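Local coordinates for protein oxygen-independent coproporphyrinogen III oxidase (Escherichia coli, PDB 1OLT) that catalyses the anaerobic, S-adenosylmethionine-dependent oxidative decarboxylation of two propionate groups of coproporphyrinogen III, giving protoporphyrinogen IX in heme biosynthesis, at residues 147-153 and 184-190; 64-68 and 181-185; 169-174 and 191-195. One frame throughout, in Å; residues are numbered along the deposited sequence. Where two conformers were deposited one is given.

Interaction 1: residues 147-153 and 184-190; sequences DPREIEL and REQDEEF. With SAM (S-adenosylmethionine), chain C; SF4 (iron/sulfur cluster), chain B.
R149 and R184 lie guanidinium on guanidinium beside the iron-sulfur cluster, in a salt-bridge network of the radical SAM core that meets at D147. The R149 side chain leaves CB with CG packed against Q186 CB. Next, CD passes 3.4 Å from E185 O. A bend at chi3 (-69°) then turns the head back over its own segment, where NE donates to D147 OD1 at 2.9 Å along that oxygen's syn lone pair. NH2 reaches the same oxygen from above the carboxylate plane, a side-on grip with two nitrogens on one atom that fixes the rotation of the guanidinium. CZ sits over R184 CG, which covers one face of the group, while NH1 donates to a water that in turn donates to E185 O. At the tip, NH2 comes within 3.5 Å of R184 NH1 and 3.6 Å of cluster sulfur S2. The two planes are 30° apart, and the two positive groups, set among the cluster sulfurs and the carboxylates of D147 and the ligand, are probably balanced by them.

R184 directs its outer nitrogens to the methionine carboxylate of S-adenosylmethionine: NH1 donates to O and NH2 to OXT, each at 2.9 Å and nearly straight, a fork that holds the carboxylate edge-on while its O and the amino N ligate iron FE3. D147 OD1 adds a long, weak ion pair with R184 NH2, charge alone, since it lies well out of the R184 plane. Q186 is the second shell: its OE1 accepts from R184 NE at 2.9 Å, and its NE2 is secured by V171 O.

Farther out, D187 N-caps helix 188-200 through F190 N, and a water joins P148 O to D187 N. The ring of F190 packs on I151 CG2 and L153 CD2, with its CZ just 3.2 Å from I151 O.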
loop_
_atom_site.group_PDB
_atom_site.type_symbol
_atom_site.label_atom_id
_atom_site.label_comp_id
_atom_site.label_asym_id
_atom_site.label_seq_id
_atom_site.Cartn_x
_atom_site.Cartn_y
_atom_site.Cartn_z
ATOM N N ASP A 147 -13.607 -6.393 3.474
ATOM C CA ASP A 147 -13.944 -6.382 4.909
ATOM C C ASP A 147 -14.772 -7.663 5.198
ATOM O O ASP A 147 -15.814 -7.887 4.569
ATOM C CB ASP A 147 -14.795 -5.137 5.151
ATOM C CG ASP A 147 -15.355 -5.030 6.563
ATOM O OD1 ASP A 147 -14.824 -5.644 7.513
ATOM O OD2 ASP A 147 -16.337 -4.271 6.787
ATOM N N PRO A 148 -14.344 -8.510 6.133
ATOM C CA PRO A 148 -15.042 -9.791 6.354
ATOM C C PRO A 148 -16.273 -9.647 7.320
ATOM O O PRO A 148 -16.399 -10.418 8.344
ATOM C CB PRO A 148 -13.976 -10.628 6.998
ATOM C CG PRO A 148 -13.238 -9.558 7.900
ATOM C CD PRO A 148 -13.169 -8.359 6.987
ATOM N N ARG A 149 -17.085 -8.646 7.069
ATOM C CA ARG A 149 -18.320 -8.358 7.808
ATOM C C ARG A 149 -19.360 -7.961 6.786
ATOM O O ARG A 149 -19.019 -7.439 5.738
ATOM C CB ARG A 149 -18.125 -7.212 8.764
ATOM C CG ARG A 149 -17.258 -7.521 9.911
ATOM C CD ARG A 149 -16.975 -6.292 10.780
ATOM N NE ARG A 149 -16.123 -5.325 10.067
ATOM C CZ ARG A 149 -15.981 -4.059 10.385
ATOM N NH1 ARG A 149 -16.575 -3.561 11.465
ATOM N NH2 ARG A 149 -15.172 -3.280 9.660
ATOM N N GLU A 150 -20.611 -8.275 7.076
ATOM C CA GLU A 150 -21.759 -7.909 6.197
ATOM C C GLU A 150 -21.506 -8.290 4.725
ATOM O O GLU A 150 -21.662 -7.501 3.756
ATOM C CB GLU A 150 -22.090 -6.439 6.417
ATOM C CG GLU A 150 -22.481 -6.162 7.868
ATOM C CD GLU A 150 -22.905 -4.696 8.114
ATOM O OE1 GLU A 150 -23.532 -4.132 7.221
ATOM O OE2 GLU A 150 -22.547 -4.087 9.175
ATOM N N ILE A 151 -21.053 -9.506 4.549
ATOM C CA ILE A 151 -20.763 -9.989 3.211
ATOM C C ILE A 151 -21.104 -11.476 3.198
ATOM O O ILE A 151 -20.903 -12.138 4.165
ATOM C CB ILE A 151 -19.266 -9.698 2.808
ATOM C CG1 ILE A 151 -19.017 -9.928 1.342
ATOM C CG2 ILE A 151 -18.243 -10.494 3.607
ATOM C CD1 ILE A 151 -17.596 -9.607 0.944
ATOM N N GLU A 152 -21.585 -11.972 2.069
ATOM C CA GLU A 152 -21.888 -13.395 1.931
ATOM C C GLU A 152 -20.700 -14.062 1.211
ATOM O O GLU A 152 -20.006 -13.433 0.400
ATOM C CB GLU A 152 -23.187 -13.585 1.140
ATOM C CG GLU A 152 -24.438 -13.194 1.916
ATOM C CD GLU A 152 -24.397 -13.678 3.339
ATOM O OE1 GLU A 152 -24.377 -14.909 3.532
ATOM O OE2 GLU A 152 -24.333 -12.823 4.268
ATOM N N LEU A 153 -20.453 -15.316 1.524
ATOM C CA LEU A 153 -19.377 -16.064 0.871
ATOM C C LEU A 153 -19.481 -16.051 -0.665
ATOM O O LEU A 153 -18.463 -16.007 -1.338
ATOM C CB LEU A 153 -19.387 -17.528 1.319
ATOM C CG LEU A 153 -18.925 -17.865 2.737
ATOM C CD1 LEU A 153 -19.075 -19.417 2.951
ATOM C CD2 LEU A 153 -17.573 -17.504 2.977
ATOM N N ARG A 184 -14.793 -2.997 15.983
ATOM C CA ARG A 184 -14.605 -3.905 14.881
ATOM C C ARG A 184 -14.893 -5.363 15.301
ATOM O O ARG A 184 -14.134 -6.287 15.025
ATOM C CB ARG A 184 -13.223 -3.815 14.239
ATOM C CG ARG A 184 -13.270 -4.393 12.754
ATOM C CD ARG A 184 -12.006 -4.592 12.284
ATOM N NE ARG A 184 -11.959 -5.303 11.038
ATOM C CZ ARG A 184 -11.753 -4.784 9.836
ATOM N NH1 ARG A 184 -11.680 -3.469 9.635
ATOM N NH2 ARG A 184 -11.619 -5.630 8.814
ATOM N N GLU A 185 -16.024 -5.543 15.962
ATOM C CA GLU A 185 -16.517 -6.853 16.290
ATOM C C GLU A 185 -16.698 -7.620 14.962
ATOM O O GLU A 185 -17.305 -7.133 14.041
ATOM C CB GLU A 185 -17.861 -6.763 16.990
ATOM C CG GLU A 185 -18.535 -8.103 17.198
ATOM C CD GLU A 185 -17.816 -8.927 18.206
ATOM O OE1 GLU A 185 -17.250 -8.295 19.145
ATOM O OE2 GLU A 185 -17.850 -10.215 18.070
ATOM N N GLN A 186 -16.174 -8.824 14.927
ATOM C CA GLN A 186 -16.226 -9.682 13.760
ATOM C C GLN A 186 -16.211 -11.154 14.181
ATOM O O GLN A 186 -15.755 -11.572 15.328
ATOM C CB GLN A 186 -15.078 -9.290 12.735
ATOM C CG GLN A 186 -13.864 -9.331 13.244
ATOM C CD GLN A 186 -12.748 -8.603 12.446
ATOM O OE1 GLN A 186 -12.935 -8.016 11.372
ATOM N NE2 GLN A 186 -11.553 -8.738 12.992
ATOM N N ASP A 187 -16.794 -11.957 13.313
ATOM C CA ASP A 187 -17.006 -13.353 13.663
ATOM C C ASP A 187 -15.801 -14.168 13.171
ATOM O O ASP A 187 -15.587 -14.257 12.003
ATOM C CB ASP A 187 -18.302 -13.819 13.001
ATOM C CG ASP A 187 -18.683 -15.205 13.398
ATOM O OD1 ASP A 187 -17.864 -16.163 13.314
ATOM O OD2 ASP A 187 -19.808 -15.437 13.799
ATOM N N GLU A 188 -15.038 -14.752 14.100
ATOM C CA GLU A 188 -13.796 -15.458 13.778
ATOM C C GLU A 188 -14.091 -16.656 12.859
ATOM O O GLU A 188 -13.339 -16.928 11.908
ATOM C CB GLU A 188 -13.144 -15.966 15.049
ATOM C CG GLU A 188 -11.850 -16.718 14.818
ATOM C CD GLU A 188 -11.182 -17.136 16.134
ATOM O OE1 GLU A 188 -10.907 -16.286 16.990
ATOM O OE2 GLU A 188 -11.018 -18.294 16.327
ATOM N N GLU A 189 -15.174 -17.362 13.112
ATOM C CA GLU A 189 -15.527 -18.512 12.265
ATOM C C GLU A 189 -15.813 -18.094 10.876
ATOM O O GLU A 189 -15.442 -18.776 9.908
ATOM C CB GLU A 189 -16.707 -19.312 12.831
ATOM C CG GLU A 189 -16.361 -20.020 14.106
ATOM C CD GLU A 189 -15.417 -21.185 13.887
ATOM O OE1 GLU A 189 -15.468 -21.814 12.790
ATOM O OE2 GLU A 189 -14.603 -21.471 14.820
ATOM N N PHE A 190 -16.442 -16.939 10.725
ATOM C CA PHE A 190 -16.715 -16.445 9.397
ATOM C C PHE A 190 -15.432 -15.986 8.671
ATOM O O PHE A 190 -15.306 -16.153 7.444
ATOM C CB PHE A 190 -17.747 -15.329 9.429
ATOM C CG PHE A 190 -18.157 -14.882 8.060
ATOM C CD1 PHE A 190 -18.984 -15.677 7.287
ATOM C CD2 PHE A 190 -17.665 -13.725 7.532
ATOM C CE1 PHE A 190 -19.350 -15.281 6.021
ATOM C CE2 PHE A 190 -18.013 -13.344 6.257
ATOM C CZ PHE A 190 -18.872 -14.150 5.516
HETATM N N SAM C . -11.971 -1.755 4.440
HETATM C CA SAM C . -11.428 -3.104 4.509
HETATM C C SAM C . -11.218 -3.627 5.936
HETATM O O SAM C . -11.154 -2.788 6.900
HETATM O OXT SAM C . -11.202 -4.836 6.038
HETATM C CB SAM C . -10.063 -3.052 3.795
HETATM C CG SAM C . -8.802 -2.672 4.524
HETATM S SD SAM C . -8.649 -0.965 4.985
HETATM C CE SAM C . -8.904 -0.048 3.460
HETATM C "C5'" SAM C . -6.790 -0.736 4.903
HETATM C "C4'" SAM C . -5.910 -1.121 6.144
HETATM O "O4'" SAM C . -5.290 -0.012 6.781
HETATM C "C3'" SAM C . -6.695 -1.749 7.271
HETATM O "O3'" SAM C . -7.106 -3.097 7.011
HETATM C "C2'" SAM C . -5.783 -1.553 8.489
HETATM O "O2'" SAM C . -4.963 -2.701 8.703
HETATM C "C1'" SAM C . -4.903 -0.398 8.082
HETATM N N9 SAM C . -5.031 0.766 8.935
HETATM C C8 SAM C . -6.090 1.637 8.911
HETATM N N7 SAM C . -5.875 2.605 9.797
HETATM C C5 SAM C . -4.657 2.367 10.380
HETATM C C6 SAM C . -3.918 3.046 11.364
HETATM N N6 SAM C . -4.335 4.176 11.936
HETATM N N1 SAM C . -2.710 2.524 11.732
HETATM C C2 SAM C . -2.243 1.343 11.145
HETATM N N3 SAM C . -2.946 0.689 10.191
HETATM C C4 SAM C . -4.141 1.199 9.831
HETATM FE FE1 SF4 B . -13.466 1.103 6.649
HETATM FE FE2 SF4 B . -11.113 1.647 7.760
HETATM FE FE3 SF4 B . -11.669 -0.615 6.701
HETATM FE FE4 SF4 B . -12.671 0.042 8.747
HETATM S S1 SF4 B . -10.413 -0.322 8.562
HETATM S S2 SF4 B . -13.857 -1.028 7.201
HETATM S S3 SF4 B . -13.158 2.072 8.513
HETATM S S4 SF4 B . -11.484 1.299 5.704
HETATM O O HOH W 1 -17.684 -11.192 10.724
HETATM O O HOH W 2 -18.275 -4.670 13.667
#

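Interaction 2: residues 64-68 and 181-185; sequences KLCYF and LVNRE. With SAM (S-adenosylmethionine), chain C; SF4 (iron/sulfur cluster), chain B.
N183 and Y67 meet with the asparagine CB poised over the centre of the tyrosine ring, 3.5 Å from the centroid and 15° off the ring normal, a clear CH-pi contact. N183 follows helix 176-182 with positive phi (59°) and completes a Schellman motif. From there its CB points at the cysteine loop, and its amide, with CG anti to the backbone N, carries ND2 to L65 O, a bond of 2.9 Å that arrives tilted from the carbonyl plane. One short side chain thus holds the loop twice, by its methylene and by its amide.

V182 supplies the backbone half of the grip. Its O accepts from Y67 N at 2.9 Å and almost straight (172°), and C66 CA adds a weaker CA-H...O contact to the same oxygen. L181 O approaches the edge of the tyrosine ring, 3.3 Å from CD2, while V182 CB rests against the edge of the F68 ring, 3.8 Å from CD2.

The loop carries C66, the middle cysteine of the CX3CX2C signature of radical SAM enzymes (C62, C66, C69). C66 SG binds iron FE4 at 2.5 Å and also lies 3.5 Å from R184 NH1; F68 brings CE1 to 3.6 Å from cluster sulfur S1 and faces the adenine of S-adenosylmethionine with its edge. At the outer margin, the water held by R149 NH1 and E185 O also accepts from K64 NZ.

The contact therefore sets the loop between strands 53-62 and 74-75 against the C-terminal end of helix 176-182, with F68 and R184 both reaching inward to Q172 on strand 166-172.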
loop_
_atom_site.group_PDB
_atom_site.type_symbol
_atom_site.label_atom_id
_atom_site.label_comp_id
_atom_site.label_asym_id
_atom_site.label_seq_id
_atom_site.Cartn_x
_atom_site.Cartn_y
_atom_site.Cartn_z
ATOM N N LYS A 64 -19.383 0.685 8.670
ATOM C CA LYS A 64 -19.283 0.933 10.098
ATOM C C LYS A 64 -17.928 1.617 10.482
ATOM O O LYS A 64 -16.918 1.400 9.801
ATOM C CB LYS A 64 -19.434 -0.419 10.816
ATOM C CG LYS A 64 -19.733 -0.262 12.308
ATOM C CD LYS A 64 -19.863 -1.606 13.092
ATOM C CE LYS A 64 -21.044 -2.535 12.587
ATOM N NZ LYS A 64 -21.053 -3.835 13.433
ATOM N N LEU A 65 -17.908 2.414 11.514
ATOM C CA LEU A 65 -16.734 3.243 11.834
ATOM C C LEU A 65 -15.731 2.486 12.731
ATOM O O LEU A 65 -15.959 2.324 13.879
ATOM C CB LEU A 65 -17.146 4.521 12.537
ATOM C CG LEU A 65 -16.072 5.491 12.996
ATOM C CD1 LEU A 65 -15.297 5.995 11.776
ATOM C CD2 LEU A 65 -16.718 6.586 13.714
ATOM N N CYS A 66 -14.627 2.001 12.132
ATOM C CA CYS A 66 -13.549 1.449 12.900
ATOM C C CYS A 66 -12.843 2.634 13.567
ATOM O O CYS A 66 -12.376 3.533 12.860
ATOM C CB CYS A 66 -12.562 0.719 11.995
ATOM S SG CYS A 66 -13.279 -0.682 11.047
ATOM N N TYR A 67 -12.691 2.599 14.885
ATOM C CA TYR A 67 -12.129 3.733 15.620
ATOM C C TYR A 67 -10.623 3.972 15.393
ATOM O O TYR A 67 -10.202 5.109 15.566
ATOM C CB TYR A 67 -12.363 3.611 17.104
ATOM C CG TYR A 67 -13.838 3.558 17.544
ATOM C CD1 TYR A 67 -14.862 4.005 16.727
ATOM C CD2 TYR A 67 -14.173 3.006 18.789
ATOM C CE1 TYR A 67 -16.227 3.904 17.139
ATOM C CE2 TYR A 67 -15.527 2.936 19.234
ATOM C CZ TYR A 67 -16.544 3.381 18.391
ATOM O OH TYR A 67 -17.888 3.304 18.776
ATOM N N PHE A 68 -9.864 2.957 14.974
ATOM C CA PHE A 68 -8.422 3.101 14.681
ATOM C C PHE A 68 -8.162 3.698 13.301
ATOM O O PHE A 68 -7.046 4.107 12.998
ATOM C CB PHE A 68 -7.706 1.733 14.776
ATOM C CG PHE A 68 -8.232 0.725 13.794
ATOM C CD1 PHE A 68 -7.912 0.802 12.449
ATOM C CD2 PHE A 68 -9.098 -0.242 14.194
ATOM C CE1 PHE A 68 -8.457 -0.090 11.534
ATOM C CE2 PHE A 68 -9.666 -1.129 13.270
ATOM C CZ PHE A 68 -9.337 -1.034 11.930
ATOM N N LEU A 181 -13.198 -2.437 21.765
ATOM C CA LEU A 181 -12.623 -1.083 21.952
ATOM C C LEU A 181 -12.417 -0.266 20.673
ATOM O O LEU A 181 -12.365 0.960 20.722
ATOM C CB LEU A 181 -11.325 -1.145 22.733
ATOM C CG LEU A 181 -11.514 -1.654 24.137
ATOM C CD1 LEU A 181 -10.145 -1.965 24.690
ATOM C CD2 LEU A 181 -12.253 -0.669 25.108
ATOM N N VAL A 182 -12.340 -0.913 19.518
ATOM C CA VAL A 182 -12.174 -0.214 18.272
ATOM C C VAL A 182 -13.368 -0.365 17.358
ATOM O O VAL A 182 -13.308 0.065 16.198
ATOM C CB VAL A 182 -10.865 -0.610 17.523
ATOM C CG1 VAL A 182 -9.653 -0.401 18.388
ATOM C CG2 VAL A 182 -10.889 -2.084 17.009
ATOM N N ASN A 183 -14.484 -0.901 17.874
ATOM C CA ASN A 183 -15.705 -1.046 17.090
ATOM C C ASN A 183 -15.529 -1.875 15.857
ATOM O O ASN A 183 -16.054 -1.519 14.790
ATOM C CB ASN A 183 -16.311 0.346 16.726
ATOM C CG ASN A 183 -17.738 0.255 16.283
ATOM O OD1 ASN A 183 -18.498 -0.696 16.697
ATOM N ND2 ASN A 183 -18.180 1.256 15.429
ATOM N N ARG A 184 -14.793 -2.997 15.983
ATOM C CA ARG A 184 -14.605 -3.905 14.881
ATOM C C ARG A 184 -14.893 -5.363 15.301
ATOM O O ARG A 184 -14.134 -6.287 15.025
ATOM C CB ARG A 184 -13.223 -3.815 14.239
ATOM C CG ARG A 184 -13.270 -4.393 12.754
ATOM C CD ARG A 184 -12.006 -4.592 12.284
ATOM N NE ARG A 184 -11.959 -5.303 11.038
ATOM C CZ ARG A 184 -11.753 -4.784 9.836
ATOM N NH1 ARG A 184 -11.680 -3.469 9.635
ATOM N NH2 ARG A 184 -11.619 -5.630 8.814
ATOM N N GLU A 185 -16.024 -5.543 15.962
ATOM C CA GLU A 185 -16.517 -6.853 16.290
ATOM C C GLU A 185 -16.698 -7.620 14.962
ATOM O O GLU A 185 -17.305 -7.133 14.041
ATOM C CB GLU A 185 -17.861 -6.763 16.990
ATOM C CG GLU A 185 -18.535 -8.103 17.198
ATOM C CD GLU A 185 -17.816 -8.927 18.206
ATOM O OE1 GLU A 185 -17.250 -8.295 19.145
ATOM O OE2 GLU A 185 -17.850 -10.215 18.070
HETATM N N SAM C . -11.971 -1.755 4.440
HETATM C CA SAM C . -11.428 -3.104 4.509
HETATM C C SAM C . -11.218 -3.627 5.936
HETATM O O SAM C . -11.154 -2.788 6.900
HETATM O OXT SAM C . -11.202 -4.836 6.038
HETATM C CB SAM C . -10.063 -3.052 3.795
HETATM C CG SAM C . -8.802 -2.672 4.524
HETATM S SD SAM C . -8.649 -0.965 4.985
HETATM C CE SAM C . -8.904 -0.048 3.460
HETATM C "C5'" SAM C . -6.790 -0.736 4.903
HETATM C "C4'" SAM C . -5.910 -1.121 6.144
HETATM O "O4'" SAM C . -5.290 -0.012 6.781
HETATM C "C3'" SAM C . -6.695 -1.749 7.271
HETATM O "O3'" SAM C . -7.106 -3.097 7.011
HETATM C "C2'" SAM C . -5.783 -1.553 8.489
HETATM O "O2'" SAM C . -4.963 -2.701 8.703
HETATM C "C1'" SAM C . -4.903 -0.398 8.082
HETATM N N9 SAM C . -5.031 0.766 8.935
HETATM C C8 SAM C . -6.090 1.637 8.911
HETATM N N7 SAM C . -5.875 2.605 9.797
HETATM C C5 SAM C . -4.657 2.367 10.380
HETATM C C6 SAM C . -3.918 3.046 11.364
HETATM N N6 SAM C . -4.335 4.176 11.936
HETATM N N1 SAM C . -2.710 2.524 11.732
HETATM C C2 SAM C . -2.243 1.343 11.145
HETATM N N3 SAM C . -2.946 0.689 10.191
HETATM C C4 SAM C . -4.141 1.199 9.831
HETATM FE FE1 SF4 B . -13.466 1.103 6.649
HETATM FE FE2 SF4 B . -11.113 1.647 7.760
HETATM FE FE3 SF4 B . -11.669 -0.615 6.701
HETATM FE FE4 SF4 B . -12.671 0.042 8.747
HETATM S S1 SF4 B . -10.413 -0.322 8.562
HETATM S S2 SF4 B . -13.857 -1.028 7.201
HETATM S S3 SF4 B . -13.158 2.072 8.513
HETATM S S4 SF4 B . -11.484 1.299 5.704
HETATM O O HOH W 2 -18.275 -4.670 13.667
#

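Interaction 3: residues 169-174 and 191-195; sequences MGVQDF and IFALL. With SAM (S-adenosylmethionine), chain C.
I191 opens the helical side of this contact by meeting three residues at once: its CG2 lies 4.1 Å from both V171 CG2 and M169 SD, and its CD1 is 3.9 Å from F174 CE1. F192, one step on, turns its ring toward the same phenylalanine, CE1 standing 4.0 Å from F174 CZ; the two side chains cross at about a right angle, and V171 CG1 covers a face of the F174 ring. L194 then receives the end of M169. The methionine is extended until chi3 (-50°), where a bend swings CE onto L194 CD2 at 3.5 Å, the tightest approach here. L195 completes the row more loosely, with CB near M169 CE.

M169 and V171 face the helix, whereas the amide of Q172 reaches S-adenosylmethionine, its NE2 donating to ribose O2' at 2.8 Å, and G170 CA lies close to the ligand's OXT. The strand thus has an apolar side packed on the helix and a side that contacts the ligand.

The pieces 169-172 and 191-195 run nearly antiparallel (154°), their axes 11.0 Å apart at closest approach. Helix 188-200 belongs to the beta-alpha-beta crossover from strand 166-172 to parallel strand 207-212, touched by V171 and L195, with helix 219-232 packing beside F174, F192 and L195.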
loop_
_atom_site.group_PDB
_atom_site.type_symbol
_atom_site.label_atom_id
_atom_site.label_comp_id
_atom_site.label_asym_id
_atom_site.label_seq_id
_atom_site.Cartn_x
_atom_site.Cartn_y
_atom_site.Cartn_z
ATOM N N MET A 169 -7.652 -8.977 2.985
ATOM C CA MET A 169 -8.729 -8.957 3.929
ATOM C C MET A 169 -8.238 -8.349 5.221
ATOM O O MET A 169 -7.235 -8.778 5.780
ATOM C CB MET A 169 -9.221 -10.384 4.141
ATOM C CG MET A 169 -10.271 -10.596 5.216
ATOM S SD MET A 169 -10.721 -12.374 5.444
ATOM C CE MET A 169 -11.014 -12.790 3.708
ATOM N N GLY A 170 -8.962 -7.353 5.704
ATOM C CA GLY A 170 -8.663 -6.770 6.986
ATOM C C GLY A 170 -9.085 -7.685 8.121
ATOM O O GLY A 170 -10.210 -8.139 8.151
ATOM N N VAL A 171 -8.203 -7.912 9.071
ATOM C CA VAL A 171 -8.550 -8.629 10.316
ATOM C C VAL A 171 -8.295 -7.757 11.565
ATOM O O VAL A 171 -9.149 -7.630 12.446
ATOM C CB VAL A 171 -7.793 -9.989 10.372
ATOM C CG1 VAL A 171 -7.880 -10.652 11.734
ATOM C CG2 VAL A 171 -8.307 -10.953 9.245
ATOM N N GLN A 172 -7.140 -7.106 11.578
ATOM C CA GLN A 172 -6.686 -6.216 12.616
ATOM C C GLN A 172 -6.266 -6.943 13.878
ATOM O O GLN A 172 -5.077 -6.870 14.258
ATOM C CB GLN A 172 -7.666 -5.052 12.891
ATOM C CG GLN A 172 -8.492 -4.615 11.681
ATOM C CD GLN A 172 -7.719 -4.272 10.442
ATOM O OE1 GLN A 172 -8.322 -3.951 9.433
ATOM N NE2 GLN A 172 -6.424 -4.303 10.503
ATOM N N ASP A 173 -7.192 -7.633 14.519
ATOM C CA ASP A 173 -6.899 -8.502 15.656
ATOM C C ASP A 173 -8.102 -9.441 15.825
ATOM O O ASP A 173 -9.250 -9.015 15.532
ATOM C CB ASP A 173 -6.715 -7.632 16.899
ATOM C CG ASP A 173 -5.990 -8.351 18.048
ATOM O OD1 ASP A 173 -5.945 -9.600 18.069
ATOM O OD2 ASP A 173 -5.441 -7.724 18.996
ATOM N N PHE A 174 -7.847 -10.673 16.268
ATOM C CA PHE A 174 -8.873 -11.609 16.700
ATOM C C PHE A 174 -9.332 -11.440 18.156
ATOM O O PHE A 174 -10.404 -11.942 18.550
ATOM C CB PHE A 174 -8.365 -13.075 16.578
ATOM C CG PHE A 174 -8.387 -13.587 15.187
ATOM C CD1 PHE A 174 -9.550 -13.550 14.461
ATOM C CD2 PHE A 174 -7.232 -14.089 14.586
ATOM C CE1 PHE A 174 -9.605 -14.058 13.113
ATOM C CE2 PHE A 174 -7.264 -14.581 13.213
ATOM C CZ PHE A 174 -8.449 -14.564 12.495
ATOM N N ILE A 191 -14.505 -15.378 9.394
ATOM C CA ILE A 191 -13.223 -15.048 8.784
ATOM C C ILE A 191 -12.535 -16.271 8.216
ATOM O O ILE A 191 -12.027 -16.233 7.072
ATOM C CB ILE A 191 -12.342 -14.246 9.719
ATOM C CG1 ILE A 191 -12.936 -12.851 9.897
ATOM C CG2 ILE A 191 -10.932 -14.107 9.181
ATOM C CD1 ILE A 191 -12.319 -12.074 11.084
ATOM N N PHE A 192 -12.486 -17.345 8.992
ATOM C CA PHE A 192 -11.903 -18.612 8.525
ATOM C C PHE A 192 -12.684 -19.158 7.325
ATOM O O PHE A 192 -12.082 -19.610 6.338
ATOM C CB PHE A 192 -11.913 -19.658 9.632
ATOM C CG PHE A 192 -10.691 -19.604 10.493
ATOM C CD1 PHE A 192 -10.515 -18.543 11.381
ATOM C CD2 PHE A 192 -9.728 -20.607 10.431
ATOM C CE1 PHE A 192 -9.383 -18.432 12.176
ATOM C CE2 PHE A 192 -8.589 -20.516 11.217
ATOM C CZ PHE A 192 -8.392 -19.408 12.085
ATOM N N ALA A 193 -14.023 -19.109 7.394
ATOM C CA ALA A 193 -14.813 -19.594 6.265
ATOM C C ALA A 193 -14.525 -18.808 4.979
ATOM O O ALA A 193 -14.400 -19.357 3.899
ATOM C CB ALA A 193 -16.333 -19.533 6.586
ATOM N N LEU A 194 -14.434 -17.515 5.111
ATOM C CA LEU A 194 -14.251 -16.660 3.984
ATOM C C LEU A 194 -12.899 -16.897 3.335
ATOM O O LEU A 194 -12.813 -17.065 2.118
ATOM C CB LEU A 194 -14.361 -15.213 4.434
ATOM C CG LEU A 194 -14.563 -14.121 3.404
ATOM C CD1 LEU A 194 -15.847 -14.269 2.651
ATOM C CD2 LEU A 194 -14.523 -12.740 4.124
ATOM N N LEU A 195 -11.836 -16.935 4.140
ATOM C CA LEU A 195 -10.490 -17.127 3.565
ATOM C C LEU A 195 -10.305 -18.513 2.991
ATOM O O LEU A 195 -9.728 -18.672 1.902
ATOM C CB LEU A 195 -9.407 -16.743 4.589
ATOM C CG LEU A 195 -7.974 -16.744 4.071
ATOM C CD1 LEU A 195 -7.157 -15.630 4.804
ATOM C CD2 LEU A 195 -7.265 -18.153 4.268
HETATM N N SAM C . -11.971 -1.755 4.440
HETATM C CA SAM C . -11.428 -3.104 4.509
HETATM C C SAM C . -11.218 -3.627 5.936
HETATM O O SAM C . -11.154 -2.788 6.900
HETATM O OXT SAM C . -11.202 -4.836 6.038
HETATM C CB SAM C . -10.063 -3.052 3.795
HETATM C CG SAM C . -8.802 -2.672 4.524
HETATM S SD SAM C . -8.649 -0.965 4.985
HETATM C CE SAM C . -8.904 -0.048 3.460
HETATM C "C5'" SAM C . -6.790 -0.736 4.903
HETATM C "C4'" SAM C . -5.910 -1.121 6.144
HETATM O "O4'" SAM C . -5.290 -0.012 6.781
HETATM C "C3'" SAM C . -6.695 -1.749 7.271
HETATM O "O3'" SAM C . -7.106 -3.097 7.011
HETATM C "C2'" SAM C . -5.783 -1.553 8.489
HETATM O "O2'" SAM C . -4.963 -2.701 8.703
HETATM C "C1'" SAM C . -4.903 -0.398 8.082
HETATM N N9 SAM C . -5.031 0.766 8.935
HETATM C C8 SAM C . -6.090 1.637 8.911
HETATM N N7 SAM C . -5.875 2.605 9.797
HETATM C C5 SAM C . -4.657 2.367 10.380
HETATM C C6 SAM C . -3.918 3.046 11.364
HETATM N N6 SAM C . -4.335 4.176 11.936
HETATM N N1 SAM C . -2.710 2.524 11.732
HETATM C C2 SAM C . -2.243 1.343 11.145
HETATM N N3 SAM C . -2.946 0.689 10.191
HETATM C C4 SAM C . -4.141 1.199 9.831
#

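In the fold
From the N terminus, the cysteine loop 64-68 comes first, then segment 147-153 after strand 140-146, then 169-174 on strand 166-172. The closures follow in the same order. Interaction 2 closes a loop of more than a hundred residues when 181-185 returns to the cysteine loop; interaction 1 closes on 184-190, sharing R184 and E185 with interaction 2; interaction 3 closes the shortest loop, on 191-195. The segments of interaction 3 alternate with those of both others, so it crosses each. Together they tie the cluster loop, the loop after strand 140-146 and helices 176-182 and 188-200 to neighbouring barrel strands, with R184 reaching toward G170 and Q172 of strand 166-172.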